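Putative cytochrome P450 hydroxylase (Chondromyces apiculatus DSM 436, PDB 6GMF) binds heme b and probably acts as a cytochrome P450 monooxygenase on terpenes, using the heme iron to activate molecular oxygen. Local coordinates at residues 216-219 with 220-224; 250-253 with 254-257; 153-156 with 157-161; 14-17 with 18-22; 346-349 with 350-354. One frame throughout, in Å; residues are numbered along the deposited sequence.

How the contacts relate
Helix starts, breaks and turns recur across this P450, and the five contacts sample them. Along the chain the order is contact 4, contact 3, contact 1, contact 2 and contact 5. Contacts 1 and 2 mark the two ends of helix 220-251, the long central helix of P450s, their centres about 46 Å apart on opposite sides of the molecule. The middle of that helix touches both contact 3, through Leu231, and contact 5, through Thr238; the centres of contacts 3 and 5 lie about 21 Å apart. Contact 4 stands near the chain's start, its nearest atoms about 9 Å from contact 2. Contact 5 touches the heme directly; the other four lie on surrounding helices and their ends.

Contact 1. Residues 216-219 with 220-224; sequences EKLT and AGEVL
The flat group here is the carboxylate of Glu222, which turns back over the start of its helix to meet Thr219. Its OE1 takes the backbone N-H of Thr219 on the anti side, 21° out of the carboxylate plane, with Thr219 N to Glu222 OE1 at 2.9 Å and a nearly straight bond (162°). Leu218 adds carbon around the same oxygen: its CA comes to 3.4 Å and its CD2 to 3.8 Å from Glu222 OE1.

The return bond runs the other way. Glu222 N donates to Thr219 OG1 at 3.0 Å, and with the first bond this closes a capping box, Thr219 sitting at the N-cap of helix 220-251. A chi1 of 67° tucks OG1 between the backbone N and the carbonyl carbon of its own residue, facing the first helical turn, while the Glu222 chain, extended beyond CG, crosses the threonine obliquely and carries its acid back to the Thr219 amide. The regular helix bonding begins at once, with Val223 N reaching Thr219 O at 3.0 Å.

Beside the polar cap an apolar contact joins the residue before the N-cap to the helix, Leu218 CB lying 3.9 Å from Val223 CG2. Leu218 continues onto Leu90, Leu93 and Val94 of helix 86-94, and both it and Val223 touch Leu208 of helix 204-210. The chemistry is reciprocal: each of the two residues offers a backbone donor and a side-chain acceptor, and an acid held beside the first helical turn would probably be favoured in its charged form by the helix dipole.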
# COMPACT_ATOMS: atom_id res chain seq x y z
N GLU A 216 22.41 -17.03 -10.91
CA GLU A 216 21.55 -16.20 -11.74
C GLU A 216 21.42 -14.81 -11.09
O GLU A 216 21.55 -14.66 -9.89
CB GLU A 216 20.18 -16.86 -11.94
N LYS A 217 21.28 -13.79 -11.94
CA LYS A 217 21.23 -12.40 -11.45
C LYS A 217 20.09 -11.66 -12.13
O LYS A 217 19.54 -12.09 -13.15
CB LYS A 217 22.56 -11.68 -11.70
CG LYS A 217 23.73 -12.22 -10.89
CD LYS A 217 25.03 -11.49 -11.04
CE LYS A 217 24.97 -10.06 -10.56
NZ LYS A 217 25.13 -10.01 -9.09
N LEU A 218 19.71 -10.52 -11.54
CA LEU A 218 18.72 -9.69 -12.16
C LEU A 218 19.34 -8.98 -13.37
O LEU A 218 20.47 -8.53 -13.31
CB LEU A 218 18.27 -8.64 -11.14
CG LEU A 218 17.51 -9.13 -9.91
CD1 LEU A 218 17.44 -8.04 -8.86
CD2 LEU A 218 16.11 -9.61 -10.28
N THR A 219 18.57 -8.84 -14.43
CA THR A 219 18.96 -7.97 -15.51
C THR A 219 18.90 -6.51 -15.05
O THR A 219 18.25 -6.21 -14.06
CB THR A 219 18.06 -8.13 -16.72
OG1 THR A 219 16.73 -7.66 -16.44
CG2 THR A 219 18.02 -9.57 -17.19
N ALA A 220 19.54 -5.62 -15.81
CA ALA A 220 19.43 -4.17 -15.51
C ALA A 220 17.96 -3.71 -15.54
O ALA A 220 17.51 -2.94 -14.66
CB ALA A 220 20.29 -3.34 -16.44
N GLY A 221 17.18 -4.13 -16.54
CA GLY A 221 15.77 -3.82 -16.62
C GLY A 221 15.02 -4.28 -15.36
O GLY A 221 14.13 -3.58 -14.88
N GLU A 222 15.36 -5.47 -14.87
CA GLU A 222 14.70 -6.01 -13.69
C GLU A 222 15.05 -5.19 -12.45
O GLU A 222 14.16 -4.95 -11.63
CB GLU A 222 15.02 -7.48 -13.47
CG GLU A 222 14.31 -8.38 -14.44
CD GLU A 222 14.79 -9.82 -14.37
OE1 GLU A 222 15.99 -10.04 -14.07
OE2 GLU A 222 13.94 -10.71 -14.61
N VAL A 223 16.30 -4.75 -12.29
CA VAL A 223 16.69 -3.88 -11.17
C VAL A 223 15.85 -2.59 -11.22
O VAL A 223 15.29 -2.18 -10.18
CB VAL A 223 18.19 -3.53 -11.18
CG1 VAL A 223 18.55 -2.50 -10.13
CG2 VAL A 223 19.03 -4.78 -10.98
N LEU A 224 15.80 -1.95 -12.39
CA LEU A 224 15.11 -0.67 -12.56
C LEU A 224 13.62 -0.87 -12.33
O LEU A 224 12.98 -0.03 -11.69
CB LEU A 224 15.36 -0.10 -13.96
CG LEU A 224 16.83 0.22 -14.25
CD1 LEU A 224 16.98 0.68 -15.69
CD2 LEU A 224 17.35 1.27 -13.27

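Contact 2. Residues 250-253 with 254-257; sequences TDHP and EQLA
His252 departs from helical backbone angles, and its carbonyl then opens the next helix by taking two amides. His252 O accepts from Leu256 N at 3.1 Å, close to straight, and from Gln255 N at 2.8 Å, the latter donor standing above the carbonyl plane and making the more bent bond (134°). Pro253, which has no N-H to give, fits the first position after this N-cap; its own carbonyl accepts from Ala257 N at 2.9 Å and carries the spiral on.

Side chains follow the turn. His252 and Gln255 run side by side in the same direction, His252 CB lying 4.0 Å from Gln255 CB. Their imidazole and amide planes are 72° from each other, so the two flat groups do not stack. On another side of the turn, Thr250 CG2 approaches Leu256 CD2 at 4.2 Å, a light methyl contact spanning the break.

The kink joins the end of helix 220-251 to helix 253-261. Around it, His252 meets the ring of Phe324, and Gln255 rests on Phe324 and Ile326. Thr250 OG1 bonds back to Leu246 O and also to Arg369 of strand 368-369, with which Asp251 makes a salt bridge.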
# COMPACT_ATOMS: atom_id res chain seq x y z
N THR A 250 -9.04 9.35 15.45
CA THR A 250 -9.81 10.61 15.76
C THR A 250 -11.31 10.31 15.82
O THR A 250 -12.04 11.01 16.54
CB THR A 250 -9.47 11.79 14.85
OG1 THR A 250 -9.61 11.42 13.48
CG2 THR A 250 -8.06 12.30 15.13
N ASP A 251 -11.76 9.24 15.14
CA ASP A 251 -13.15 8.81 15.22
C ASP A 251 -13.43 8.06 16.54
O ASP A 251 -14.59 7.84 16.86
CB ASP A 251 -13.51 7.90 14.05
CG ASP A 251 -14.06 8.64 12.86
OD1 ASP A 251 -14.56 9.74 13.05
OD2 ASP A 251 -14.04 8.07 11.75
N HIS A 252 -12.38 7.63 17.25
CA HIS A 252 -12.49 6.77 18.42
C HIS A 252 -11.61 7.38 19.50
O HIS A 252 -10.62 6.76 19.92
CB HIS A 252 -12.12 5.31 18.14
CG HIS A 252 -12.94 4.78 17.02
ND1 HIS A 252 -14.11 4.07 17.22
CD2 HIS A 252 -12.82 4.94 15.69
CE1 HIS A 252 -14.67 3.81 16.04
NE2 HIS A 252 -13.89 4.32 15.09
N PRO A 253 -11.99 8.61 19.97
CA PRO A 253 -11.22 9.36 20.97
C PRO A 253 -10.62 8.59 22.15
O PRO A 253 -9.54 8.94 22.59
CB PRO A 253 -12.26 10.31 21.59
CG PRO A 253 -13.35 10.48 20.55
CD PRO A 253 -13.15 9.38 19.52
N GLU A 254 -11.35 7.60 22.68
CA GLU A 254 -10.92 6.92 23.88
C GLU A 254 -9.81 5.95 23.53
O GLU A 254 -8.96 5.64 24.36
CB GLU A 254 -12.07 6.19 24.55
CG GLU A 254 -13.13 7.15 25.06
CD GLU A 254 -14.34 6.48 25.69
OE1 GLU A 254 -14.43 5.23 25.61
OE2 GLU A 254 -15.18 7.21 26.27
N GLN A 255 -9.83 5.46 22.28
CA GLN A 255 -8.82 4.55 21.83
C GLN A 255 -7.54 5.34 21.56
O GLN A 255 -6.46 4.88 21.89
CB GLN A 255 -9.36 3.74 20.65
CG GLN A 255 -10.45 2.78 21.11
CD GLN A 255 -10.96 1.89 20.01
OE1 GLN A 255 -12.11 2.03 19.56
NE2 GLN A 255 -10.14 0.93 19.63
N LEU A 256 -7.68 6.52 20.97
CA LEU A 256 -6.55 7.44 20.74
C LEU A 256 -5.92 7.79 22.10
O LEU A 256 -4.70 7.61 22.33
CB LEU A 256 -7.08 8.68 20.02
CG LEU A 256 -6.09 9.81 19.76
CD1 LEU A 256 -4.79 9.28 19.19
CD2 LEU A 256 -6.73 10.81 18.81
N ALA A 257 -6.80 8.22 23.02
CA ALA A 257 -6.41 8.53 24.40
C ALA A 257 -5.65 7.34 25.00
O ALA A 257 -4.55 7.50 25.54
CB ALA A 257 -7.64 8.90 25.19

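Contact 3. Residues 153-156 with 157-161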
# COMPACT_ATOMS: atom_id res chain seq x y z
N ARG A 153 16.49 14.65 -4.90
CA ARG A 153 15.38 14.31 -4.01
C ARG A 153 14.09 15.03 -4.43
O ARG A 153 13.02 14.45 -4.31
CB ARG A 153 15.73 14.65 -2.56
CG ARG A 153 16.91 13.87 -2.02
CD ARG A 153 16.51 12.46 -1.68
NE ARG A 153 15.80 12.37 -0.40
CZ ARG A 153 16.40 12.23 0.78
NH1 ARG A 153 15.68 12.16 1.89
NH2 ARG A 153 17.72 12.18 0.84
N ALA A 154 14.19 16.29 -4.91
CA ALA A 154 12.97 17.00 -5.33
C ALA A 154 12.40 16.43 -6.64
O ALA A 154 11.21 16.26 -6.78
CB ALA A 154 13.26 18.46 -5.42
N ASP A 155 13.28 16.03 -7.57
CA ASP A 155 12.85 15.30 -8.75
C ASP A 155 12.16 13.99 -8.32
O ASP A 155 11.13 13.64 -8.80
CB ASP A 155 13.98 14.93 -9.71
CG ASP A 155 14.55 16.05 -10.54
OD1 ASP A 155 13.82 17.08 -10.75
OD2 ASP A 155 15.72 15.90 -10.95
N PHE A 156 12.73 13.32 -7.30
CA PHE A 156 12.17 12.04 -6.85
C PHE A 156 10.77 12.25 -6.27
O PHE A 156 9.85 11.44 -6.47
CB PHE A 156 13.08 11.38 -5.82
CG PHE A 156 12.70 9.97 -5.47
CD1 PHE A 156 11.78 9.72 -4.46
CD2 PHE A 156 13.21 8.88 -6.16
CE1 PHE A 156 11.47 8.43 -4.06
CE2 PHE A 156 12.84 7.59 -5.80
CZ PHE A 156 11.96 7.37 -4.76
N LYS A 157 10.61 13.33 -5.51
CA LYS A 157 9.29 13.71 -5.01
C LYS A 157 8.29 13.91 -6.16
O LYS A 157 7.20 13.43 -6.07
CB LYS A 157 9.35 14.95 -4.12
CG LYS A 157 7.99 15.50 -3.70
CD LYS A 157 8.10 16.68 -2.76
CE LYS A 157 6.82 17.42 -2.40
NZ LYS A 157 5.84 17.51 -3.52
N ARG A 158 8.72 14.62 -7.20
CA ARG A 158 7.83 14.88 -8.30
C ARG A 158 7.42 13.56 -8.97
O ARG A 158 6.28 13.36 -9.26
CB ARG A 158 8.47 15.84 -9.30
CG ARG A 158 7.57 16.18 -10.47
CD ARG A 158 8.20 17.18 -11.42
NE ARG A 158 9.35 16.72 -12.18
CZ ARG A 158 10.64 16.92 -11.87
NH1 ARG A 158 11.02 17.67 -10.83
NH2 ARG A 158 11.57 16.28 -12.55
N TRP A 159 8.39 12.68 -9.21
CA TRP A 159 8.11 11.40 -9.81
C TRP A 159 7.12 10.62 -8.94
O TRP A 159 6.12 10.11 -9.43
CB TRP A 159 9.39 10.58 -10.04
CG TRP A 159 10.45 11.29 -10.81
CD1 TRP A 159 10.25 12.21 -11.81
CD2 TRP A 159 11.86 11.07 -10.74
NE1 TRP A 159 11.46 12.62 -12.31
CE2 TRP A 159 12.46 11.96 -11.65
CE3 TRP A 159 12.68 10.29 -9.93
CZ2 TRP A 159 13.84 12.02 -11.81
CZ3 TRP A 159 14.04 10.39 -10.04
CH2 TRP A 159 14.61 11.25 -10.97
N SER A 160 7.38 10.60 -7.63
CA SER A 160 6.53 9.92 -6.65
C SER A 160 5.11 10.51 -6.71
O SER A 160 4.13 9.75 -6.76
CB SER A 160 7.10 10.06 -5.24
OG SER A 160 8.31 9.34 -5.12
N ASP A 161 5.00 11.84 -6.69
CA ASP A 161 3.70 12.49 -6.72
C ASP A 161 2.94 12.11 -8.00
O ASP A 161 1.73 11.86 -7.98
CB ASP A 161 3.81 14.01 -6.62
CG ASP A 161 4.30 14.56 -5.30
OD1 ASP A 161 4.22 13.83 -4.27
OD2 ASP A 161 4.75 15.73 -5.29
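Asp155 lies between two partners one turn further on, Arg158 at its carboxylate and Trp159 at its CB. The arginine runs alongside the aspartate, pointing the same way, and grips it end-on: NH1 and NH2 both reach Asp155 OD1, at 2.9 and 3.0 Å. The oxygen lies in the guanidinium plane, yet the carboxylate is turned 81° from that plane, so NH1 arrives on the anti side of OD1 whereas NH2 comes from above the carboxylate. The Arg158 chain is anti at chi1 and chi2 and bends only at chi3 (68°), which folds the guanidinium back toward the aspartate. Arg152 holds OD2 of the same acid.

Trp159 offers one face to the preceding turn. Asp155 CB stands over its six-membered ring as a CH-pi contact, 4.0 Å from the centroid, and Asp155 O lies above the same indole, offset toward the rim. Phe156 crosses Trp159 at about a right angle, with CD2 4.1 Å from Trp159 CE3. Near CD1 and CE1, across the phenyl ring, lies Ser160 OG. Ser160 doubles the grip on one carbonyl: its N and its OG, each 2.9 Å from Phe156 O, approach from opposite faces of the carbonyl plane.

Glu184 of helix 177-198 binds both Arg158 NH2 and Trp159 NE1, and Phe156 reaches Phe189 of that helix and Leu231 of helix 220-251. A partly exposed i to i+3 salt bridge beside buried aromatic rings gives an amphipathic helix, here the one whose place in the sequence matches helix F of the P450 fold.

Contact 4. Residues 14-17 with 18-22; sequences RNPY and ALFAE
Asn15 and Ala18 meet at an N-cap: Asn15 ends helix 10-14 and, followed by Pro16, starts helix 16-26, the first long helix of this P450 chain. Among the polar contacts, the capping bond runs from Tyr17 N to Asn15 OD1 at 3.2 Å, the donor well above the amide's carbonyl plane. With CG anti to the backbone N (chi1 174°), the asparagine amide leans over the first turn and sets ND2 3.7 Å from Ala18 CB. The backbone carbonyl of Asn15 accepts only a weak bond from Ala18 N. A water accepts from Leu19 N; its link to Asn15 O is unusually short and so doubtful in detail. Regular bonding then sets in, with Phe20 N reaching Pro16 O at 2.9 Å and Ala21 N reaching Tyr17 O.

The aromatic contact is an offset edge-to-face pair. The edge of Phe20 is directed at the face of Tyr17, the planes 85° apart and the centroids separated by 5.8 Å; the nearest atoms are Tyr17 CD1 and Phe20 CD2. Tyr17 also has a cation-pi partner in Arg313, and its hydroxyl is bonded to Glu277, while both rings touch Ala309, placing the helix start against helix 308-312.

Packing against the proline forms the last group. Pro16 O, besides accepting the amide of Phe20, lies over one face of that residue's ring, 3.2 Å above its plane, and the proline ring touches the far end of the same phenyl, Pro16 CB standing 3.7 Å from Phe20 CZ.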
# COMPACT_ATOMS: atom_id res chain seq x y z
N ARG A 14 -17.55 6.98 -0.19
CA ARG A 14 -17.68 7.43 1.17
C ARG A 14 -17.58 6.27 2.15
O ARG A 14 -16.90 6.40 3.16
CB ARG A 14 -19.01 8.15 1.42
CG ARG A 14 -19.15 8.59 2.86
CD ARG A 14 -20.52 9.11 3.20
NE ARG A 14 -21.56 8.07 3.16
CZ ARG A 14 -21.83 7.18 4.12
NH1 ARG A 14 -21.11 7.10 5.23
NH2 ARG A 14 -22.86 6.37 3.94
N ASN A 15 -18.30 5.18 1.85
CA ASN A 15 -18.37 4.07 2.72
C ASN A 15 -18.55 2.81 1.89
O ASN A 15 -19.64 2.28 1.74
CB ASN A 15 -19.47 4.20 3.78
CG ASN A 15 -19.60 2.94 4.61
OD1 ASN A 15 -18.65 2.16 4.72
ND2 ASN A 15 -20.80 2.66 5.09
N PRO A 16 -17.44 2.23 1.40
CA PRO A 16 -17.52 1.02 0.58
C PRO A 16 -18.00 -0.21 1.37
O PRO A 16 -18.43 -1.20 0.78
CB PRO A 16 -16.08 0.88 0.06
CG PRO A 16 -15.25 1.50 1.16
CD PRO A 16 -16.08 2.68 1.62
N TYR A 17 -17.94 -0.16 2.70
CA TYR A 17 -18.24 -1.30 3.52
C TYR A 17 -19.73 -1.65 3.51
O TYR A 17 -20.11 -2.81 3.81
CB TYR A 17 -17.71 -1.08 4.94
CG TYR A 17 -16.25 -0.75 4.91
CD1 TYR A 17 -15.34 -1.75 4.63
CD2 TYR A 17 -15.79 0.55 5.02
CE1 TYR A 17 -13.99 -1.47 4.53
CE2 TYR A 17 -14.45 0.85 4.94
CZ TYR A 17 -13.56 -0.16 4.65
OH TYR A 17 -12.21 0.06 4.58
N ALA A 18 -20.56 -0.67 3.13
CA ALA A 18 -21.99 -0.93 2.99
C ALA A 18 -22.24 -1.82 1.76
O ALA A 18 -22.91 -2.88 1.85
CB ALA A 18 -22.72 0.39 2.94
N LEU A 19 -21.63 -1.44 0.63
CA LEU A 19 -21.63 -2.26 -0.55
C LEU A 19 -21.06 -3.65 -0.22
O LEU A 19 -21.63 -4.66 -0.65
CB LEU A 19 -20.82 -1.59 -1.66
CG LEU A 19 -20.44 -2.49 -2.84
CD1 LEU A 19 -21.64 -2.84 -3.68
CD2 LEU A 19 -19.35 -1.84 -3.69
N PHE A 20 -19.91 -3.70 0.48
CA PHE A 20 -19.24 -4.98 0.69
C PHE A 20 -20.15 -5.92 1.48
O PHE A 20 -20.22 -7.09 1.22
CB PHE A 20 -17.87 -4.80 1.36
CG PHE A 20 -16.87 -3.98 0.56
CD1 PHE A 20 -16.93 -3.86 -0.83
CD2 PHE A 20 -15.82 -3.36 1.22
CE1 PHE A 20 -15.97 -3.14 -1.52
CE2 PHE A 20 -14.87 -2.64 0.53
CZ PHE A 20 -14.93 -2.55 -0.85
N ALA A 21 -20.81 -5.40 2.52
CA ALA A 21 -21.65 -6.21 3.33
C ALA A 21 -22.84 -6.73 2.52
O ALA A 21 -23.20 -7.86 2.69
CB ALA A 21 -22.14 -5.41 4.50
N GLU A 22 -23.37 -5.88 1.65
CA GLU A 22 -24.50 -6.28 0.83
C GLU A 22 -24.05 -7.39 -0.13
O GLU A 22 -24.75 -8.40 -0.29
CB GLU A 22 -25.11 -5.09 0.10
CG GLU A 22 -26.36 -5.45 -0.69
CD GLU A 22 -27.60 -5.85 0.10
OE1 GLU A 22 -27.50 -6.24 1.30
OE2 GLU A 22 -28.68 -5.80 -0.53
O HOH W 1 -20.97 1.36 -0.22

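Contact 5. Residues 346-349 with 350-354. With HEM (protoporphyrin IX containing Fe), chain B.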
# COMPACT_ATOMS: atom_id res chain seq x y z
N ALA A 346 5.75 -5.39 3.69
CA ALA A 346 4.92 -5.40 4.83
C ALA A 346 5.73 -4.98 6.07
O ALA A 346 5.23 -4.19 6.85
CB ALA A 346 4.28 -6.74 5.03
N PRO A 347 6.97 -5.44 6.32
CA PRO A 347 7.67 -4.97 7.52
C PRO A 347 8.02 -3.49 7.52
O PRO A 347 8.05 -2.85 8.59
CB PRO A 347 8.96 -5.79 7.56
CG PRO A 347 9.12 -6.33 6.18
CD PRO A 347 7.71 -6.50 5.64
N LEU A 348 8.32 -2.97 6.32
CA LEU A 348 8.63 -1.57 6.15
C LEU A 348 7.39 -0.70 6.40
O LEU A 348 7.45 0.28 7.08
CB LEU A 348 9.23 -1.30 4.77
CG LEU A 348 9.62 0.17 4.57
CD1 LEU A 348 10.54 0.67 5.71
CD2 LEU A 348 10.25 0.36 3.20
N ALA A 349 6.23 -1.06 5.83
CA ALA A 349 4.99 -0.34 6.10
C ALA A 349 4.69 -0.33 7.60
O ALA A 349 4.29 0.69 8.16
CB ALA A 349 3.86 -1.01 5.35
N ARG A 350 4.80 -1.51 8.21
CA ARG A 350 4.49 -1.68 9.66
C ARG A 350 5.44 -0.83 10.51
O ARG A 350 4.99 -0.26 11.52
CB ARG A 350 4.58 -3.16 10.05
CG ARG A 350 3.37 -3.99 9.65
CD ARG A 350 3.54 -5.46 9.96
NE ARG A 350 2.26 -6.16 10.04
CZ ARG A 350 1.97 -7.26 9.36
NH1 ARG A 350 2.89 -7.86 8.63
NH2 ARG A 350 0.74 -7.76 9.42
N LEU A 351 6.71 -0.76 10.10
CA LEU A 351 7.73 0.01 10.83
C LEU A 351 7.51 1.52 10.68
O LEU A 351 7.54 2.25 11.64
CB LEU A 351 9.11 -0.38 10.28
CG LEU A 351 10.28 0.31 10.96
CD1 LEU A 351 10.18 0.14 12.48
CD2 LEU A 351 11.58 -0.23 10.42
N GLU A 352 7.27 1.98 9.43
CA GLU A 352 7.05 3.42 9.21
C GLU A 352 5.82 3.86 10.01
O GLU A 352 5.80 4.93 10.60
CB GLU A 352 6.86 3.70 7.71
CG GLU A 352 8.14 3.50 6.92
CD GLU A 352 8.08 3.95 5.47
OE1 GLU A 352 7.25 4.80 5.14
OE2 GLU A 352 8.89 3.44 4.68
N ALA A 353 4.76 3.04 9.95
CA ALA A 353 3.53 3.42 10.59
C ALA A 353 3.74 3.43 12.12
O ALA A 353 3.27 4.37 12.81
CB ALA A 353 2.38 2.51 10.18
N LYS A 354 4.36 2.37 12.63
CA LYS A 354 4.61 2.34 14.12
C LYS A 354 5.40 3.58 14.52
O LYS A 354 5.02 4.31 15.49
CB LYS A 354 5.38 1.09 14.50
CG LYS A 354 5.74 0.99 15.98
CD LYS A 354 6.84 0.01 16.25
CE LYS A 354 8.19 0.65 16.02
NZ LYS A 354 9.30 -0.06 16.71
CHA HEM B . 2.49 -6.58 -2.82
CHB HEM B . -0.35 -4.24 0.14
CHC HEM B . 3.38 -1.39 1.32
CHD HEM B . 6.11 -3.49 -1.93
C1A HEM B . 1.40 -6.21 -2.07
C2A HEM B . 0.19 -6.96 -2.09
C3A HEM B . -0.64 -6.27 -1.26
C4A HEM B . 0.10 -5.17 -0.75
CMA HEM B . -2.09 -6.53 -0.94
CAA HEM B . -0.16 -8.21 -2.86
CBA HEM B . -0.55 -7.95 -4.33
CGA HEM B . -1.03 -9.19 -5.06
O1A HEM B . -1.20 -10.26 -4.43
O2A HEM B . -1.34 -9.00 -6.28
C1B HEM B . 0.41 -3.22 0.74
C2B HEM B . -0.06 -2.33 1.76
C3B HEM B . 0.96 -1.50 2.11
C4B HEM B . 2.10 -1.92 1.29
CMB HEM B . -1.45 -2.37 2.26
CAB HEM B . 1.06 -0.42 3.16
CBB HEM B . 0.23 -0.42 4.15
C1C HEM B . 4.48 -1.71 0.61
C2C HEM B . 5.75 -1.04 0.72
C3C HEM B . 6.51 -1.68 -0.24
C4C HEM B . 5.72 -2.64 -0.91
CMC HEM B . 6.15 -0.05 1.78
CAC HEM B . 7.92 -1.49 -0.59
CBC HEM B . 8.66 -0.48 -0.20
C1D HEM B . 5.32 -4.48 -2.45
C2D HEM B . 5.78 -5.37 -3.55
C3D HEM B . 4.78 -6.25 -3.78
C4D HEM B . 3.71 -5.89 -2.84
CMD HEM B . 7.16 -5.24 -4.17
CAD HEM B . 4.77 -7.34 -4.81
CBD HEM B . 5.18 -8.74 -4.30
CGD HEM B . 5.05 -9.82 -5.35
O1D HEM B . 5.69 -10.86 -5.15
O2D HEM B . 4.29 -9.65 -6.34
NA HEM B . 1.34 -5.11 -1.23
NB HEM B . 1.68 -2.93 0.52
NC HEM B . 4.45 -2.64 -0.41
ND HEM B . 4.02 -4.80 -2.12
FE HEM B . 2.91 -3.97 -0.75
O HOH W 2 2.12 -2.65 -2.39
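Residues 346-354 form a regular helical stretch of about two and a half turns, in which Glu352 N meets Leu348 O at 2.9 Å almost straight (170°) while Arg350, Leu351 and Ala353 bond in the same i to i+4 fashion. Leu348 and Glu352 carry the side-chain contact, crossing obliquely. The leucine's CG and CD1 each approach Glu352 OE2 at 3.4 Å, so one carboxylate oxygen lies against the branched end of an aliphatic chain in a buried setting. A chi1 of -178° carries the Leu348 branch toward both the acid and the cofactor. Its CD2 touches CBC of the heme at 3.8 Å, and Ala349 CB reaches CAB of the heme at 3.6 Å, so two successive residues touch two different vinyl groups.

This is helix L of the P450 fold, which follows the loop bearing Cys343, the axial ligand of the iron; Ala346 stands close to that cysteine. A water occupies the other axial position, its oxygen 2.2 Å from the heme iron. Helix 220-251 also packs here, its Thr238 touching both Ala349 and Glu352.

On a different side of the turn Arg350 stretches out from CG to NE, its CB and CG both 3.4 Å from Ala346 O, and its NH1 passes obliquely by Ala346 CB at 4.0 Å. The NE of this arginine pairs with Glu271 of helix 266-276 in a salt bridge.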